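Local coordinates for protein extracellular ligand-binding receptor (Rhodopseudomonas palustris, PDB 4EYQ) that probably serves as a periplasmic solute-binding protein that captures small aromatic acids such as 4-hydroxyphenylpyruvate between its two lobes, at residues Val72-Ser77 and Pro95-Ala100. Residues are numbered along the deposited sequence; the frame is centred on the assembly and turned at random.
Sequences VIMGSS and PHIALA. With ENO (3-(4-hydroxy-phenyl)pyruvic acid), chain B.
V72 opens the pairing by laying CG1 3.7 Å from P95 O, the same carbonyl that accepts the I73 backbone N-H. I73 O then receives I97 N at 2.9 Å; these bonds, with strand axes only 13° apart, establish parallel pairing. Selenomethionine M74 runs beside I97, both side chains pointing the same way: its fully extended chain brings CE to 4.1 Å from I97 CD1. At G75, N donates to I97 O, while the carbonyl O takes H96 NE2 at 2.8 Å (N-H...O 167°) and, weakly, L99 N at 3.3 Å. The imidazole meets this oxygen in its own ring plane, although the nitrogen is tilted well out of the carbonyl plane. With CG anti to the backbone N (chi1 168°), the H96 ring lies over the sheet face it shares with I73 and turns its edge toward I73 O and G75 O; a second bond, ND1 to S112 OG, pins its rotation. A cis peptide joins G75 to S76, whose O lies 3.2 Å from L99 CB; S76 OG instead bonds D50. Beyond it, S77 O and A100 CB approach 3-(4-hydroxyphenyl)pyruvate, so the loops that follow both strands reach the ligand cleft. The two strands belong to a beta-alpha-beta unit connected by helix 79-92, which covers I73 and H96, while helix 282-301 packs over M74 and I97; strands 8-14 and 112-114 flank the pair within the sheet.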
ATOM      1  N   VAL A  72      -2.364  -1.528 -19.504  1.00 19.80           N
ATOM      2  CA  VAL A  72      -1.849  -1.609 -18.121  1.00 19.42           C
ATOM      3  C   VAL A  72      -2.955  -2.152 -17.214  1.00 20.10           C
ATOM      4  O   VAL A  72      -4.154  -1.871 -17.440  1.00 21.44           O
ATOM      5  CB  VAL A  72      -1.437  -0.205 -17.599  1.00 18.75           C
ATOM      6  CG1 VAL A  72      -0.785  -0.277 -16.227  1.00 16.71           C
ATOM      7  CG2 VAL A  72      -0.449   0.428 -18.567  1.00 22.38           C
ATOM      8  N   ILE A  73      -2.554  -2.932 -16.207  1.00 17.77           N
ATOM      9  CA  ILE A  73      -3.460  -3.405 -15.157  1.00 17.85           C
ATOM     10  C   ILE A  73      -2.961  -2.874 -13.806  1.00 16.83           C
ATOM     11  O   ILE A  73      -1.756  -2.865 -13.561  1.00 18.41           O
ATOM     12  CB  ILE A  73      -3.452  -4.947 -15.086  1.00 19.01           C
ATOM     13  CG1 ILE A  73      -4.024  -5.568 -16.362  1.00 18.40           C
ATOM     14  CG2 ILE A  73      -4.257  -5.438 -13.877  1.00 20.93           C
ATOM     15  CD1 ILE A  73      -3.797  -7.089 -16.379  1.00 20.46           C
HETATM   16  N   MSE A  74      -3.875  -2.481 -12.919  1.00 17.21           N
HETATM   17  CA  MSE A  74      -3.538  -1.936 -11.602  1.00 17.46           C
HETATM   18  C   MSE A  74      -4.345  -2.661 -10.544  1.00 17.62           C
HETATM   19  O   MSE A  74      -5.496  -3.050 -10.793  1.00 18.82           O
HETATM   20  CB  MSE A  74      -3.933  -0.446 -11.503  1.00 19.37           C
HETATM   21  CG  MSE A  74      -3.170   0.440 -12.427  1.00 21.54           C
HETATM   22 SE   MSE A  74      -3.728   2.275 -12.066  0.75 22.93          SE
HETATM   23  CE  MSE A  74      -2.492   3.084 -13.332  1.00 24.90           C
ATOM     24  N   GLY A  75      -3.795  -2.816  -9.343  1.00 18.15           N
ATOM     25  CA  GLY A  75      -4.563  -3.452  -8.235  1.00 19.41           C
ATOM     26  C   GLY A  75      -3.710  -4.511  -7.557  1.00 18.19           C
ATOM     27  O   GLY A  75      -2.539  -4.647  -7.894  1.00 18.21           O
ATOM     28  N   SER A  76      -4.234  -5.223  -6.569  1.00 19.14           N
ATOM     29  CA  SER A  76      -5.546  -4.960  -5.930  1.00 19.65           C
ATOM     30  C   SER A  76      -5.246  -4.084  -4.698  1.00 20.40           C
ATOM     31  O   SER A  76      -4.188  -3.386  -4.662  1.00 18.11           O
ATOM     32  CB  SER A  76      -6.172  -6.309  -5.534  1.00 20.77           C
ATOM     33  OG  SER A  76      -7.451  -6.181  -4.927  1.00 24.50           O
ATOM     34  N   SER A  77      -6.137  -4.123  -3.696  1.00 20.05           N
ATOM     35  CA  SER A  77      -6.028  -3.256  -2.521  1.00 20.64           C
ATOM     36  C   SER A  77      -5.349  -3.917  -1.343  1.00 19.76           C
ATOM     37  O   SER A  77      -4.863  -3.229  -0.420  1.00 20.54           O
ATOM     38  CB  SER A  77      -7.405  -2.782  -2.095  1.00 20.11           C
ATOM     39  OG  SER A  77      -7.944  -2.018  -3.132  1.00 21.65           O
ATOM     40  N   PRO A  95       1.897  -4.932 -18.400  1.00 16.99           N
ATOM     41  CA  PRO A  95       2.425  -4.133 -17.275  1.00 16.40           C
ATOM     42  C   PRO A  95       1.421  -4.027 -16.147  1.00 16.55           C
ATOM     43  O   PRO A  95       0.232  -3.828 -16.391  1.00 17.86           O
ATOM     44  CB  PRO A  95       2.661  -2.751 -17.888  1.00 16.98           C
ATOM     45  CG  PRO A  95       2.826  -2.997 -19.356  1.00 16.31           C
ATOM     46  CD  PRO A  95       2.009  -4.228 -19.693  1.00 17.04           C
ATOM     47  N   HIS A  96       1.899  -4.212 -14.920  1.00 17.72           N
ATOM     48  CA  HIS A  96       1.041  -4.272 -13.733  1.00 16.62           C
ATOM     49  C   HIS A  96       1.573  -3.360 -12.651  1.00 17.25           C
ATOM     50  O   HIS A  96       2.737  -3.474 -12.277  1.00 17.07           O
ATOM     51  CB  HIS A  96       0.984  -5.704 -13.203  1.00 16.16           C
ATOM     52  CG  HIS A  96       0.353  -5.808 -11.835  1.00 15.85           C
ATOM     53  ND1 HIS A  96       0.856  -6.609 -10.862  1.00 16.32           N
ATOM     54  CD2 HIS A  96      -0.760  -5.148 -11.285  1.00 15.16           C
ATOM     55  CE1 HIS A  96       0.093  -6.490  -9.750  1.00 16.99           C
ATOM     56  NE2 HIS A  96      -0.886  -5.582 -10.001  1.00 17.01           N
ATOM     57  N   ILE A  97       0.743  -2.436 -12.160  1.00 16.87           N
ATOM     58  CA  ILE A  97       1.094  -1.597 -11.012  1.00 16.44           C
ATOM     59  C   ILE A  97       0.318  -2.075  -9.799  1.00 15.57           C
ATOM     60  O   ILE A  97      -0.901  -1.927  -9.750  1.00 18.75           O
ATOM     61  CB  ILE A  97       0.837  -0.090 -11.286  1.00 15.72           C
ATOM     62  CG1 ILE A  97       1.670   0.331 -12.505  1.00 16.51           C
ATOM     63  CG2 ILE A  97       1.253   0.727 -10.063  1.00 15.26           C
ATOM     64  CD1 ILE A  97       1.403   1.735 -13.050  1.00 19.01           C
ATOM     65  N   ALA A  98       1.028  -2.682  -8.845  1.00 15.94           N
ATOM     66  CA  ALA A  98       0.425  -3.193  -7.622  1.00 17.56           C
ATOM     67  C   ALA A  98       0.011  -2.062  -6.683  1.00 18.49           C
ATOM     68  O   ALA A  98       0.785  -1.120  -6.460  1.00 16.98           O
ATOM     69  CB  ALA A  98       1.371  -4.145  -6.917  1.00 16.43           C
ATOM     70  N   LEU A  99      -1.205  -2.138  -6.134  1.00 19.76           N
ATOM     71  CA  LEU A  99      -1.610  -1.104  -5.154  1.00 19.48           C
ATOM     72  C   LEU A  99      -1.529  -1.600  -3.697  1.00 19.76           C
ATOM     73  O   LEU A  99      -1.914  -0.887  -2.772  1.00 24.38           O
ATOM     74  CB  LEU A  99      -2.991  -0.520  -5.496  1.00 18.76           C
ATOM     75  CG  LEU A  99      -3.134   0.100  -6.901  1.00 18.97           C
ATOM     76  CD1 LEU A  99      -4.560   0.595  -7.099  1.00 20.35           C
ATOM     77  CD2 LEU A  99      -2.108   1.232  -7.175  1.00 17.06           C
ATOM     78  N   ALA A 100      -1.011  -2.809  -3.497  1.00 18.03           N
ATOM     79  CA  ALA A 100      -0.782  -3.385  -2.182  1.00 19.97           C
ATOM     80  C   ALA A 100       0.605  -3.994  -2.206  1.00 22.09           C
ATOM     81  O   ALA A 100       1.071  -4.370  -3.280  1.00 21.53           O
ATOM     82  CB  ALA A 100      -1.806  -4.481  -1.882  1.00 18.85           C
TER
HETATM   83  O4  ENO B 401      -1.421  -5.152   1.613  0.50 22.29           O
HETATM   84  C9  ENO B 401      -2.347  -1.647   1.479  0.50 20.70           C
HETATM   85  C8  ENO B 401      -1.602  -0.540   1.111  0.50 20.63           C
HETATM   86  C7  ENO B 401      -0.411  -0.258   1.769  0.50 23.76           C
HETATM   87  C6  ENO B 401       0.065  -1.075   2.793  0.50 19.41           C
HETATM   88  C5  ENO B 401      -0.701  -2.182   3.156  0.50 20.63           C
HETATM   89  C4  ENO B 401      -1.899  -2.477   2.499  0.50 22.07           C
HETATM   90  O3  ENO B 401       0.292   0.832   1.373  0.50 28.36           O
HETATM   91  C3  ENO B 401      -2.751  -3.669   2.912  0.50 21.15           C
HETATM   92  C2  ENO B 401      -2.307  -5.024   2.438  0.50 22.83           C
HETATM   93  C1  ENO B 401      -2.985  -6.198   2.997  0.50 23.05           C
HETATM   94  O2  ENO B 401      -2.592  -7.336   2.671  0.50 21.81           O
HETATM   95  O1  ENO B 401      -3.939  -6.049   3.804  0.50 23.12           O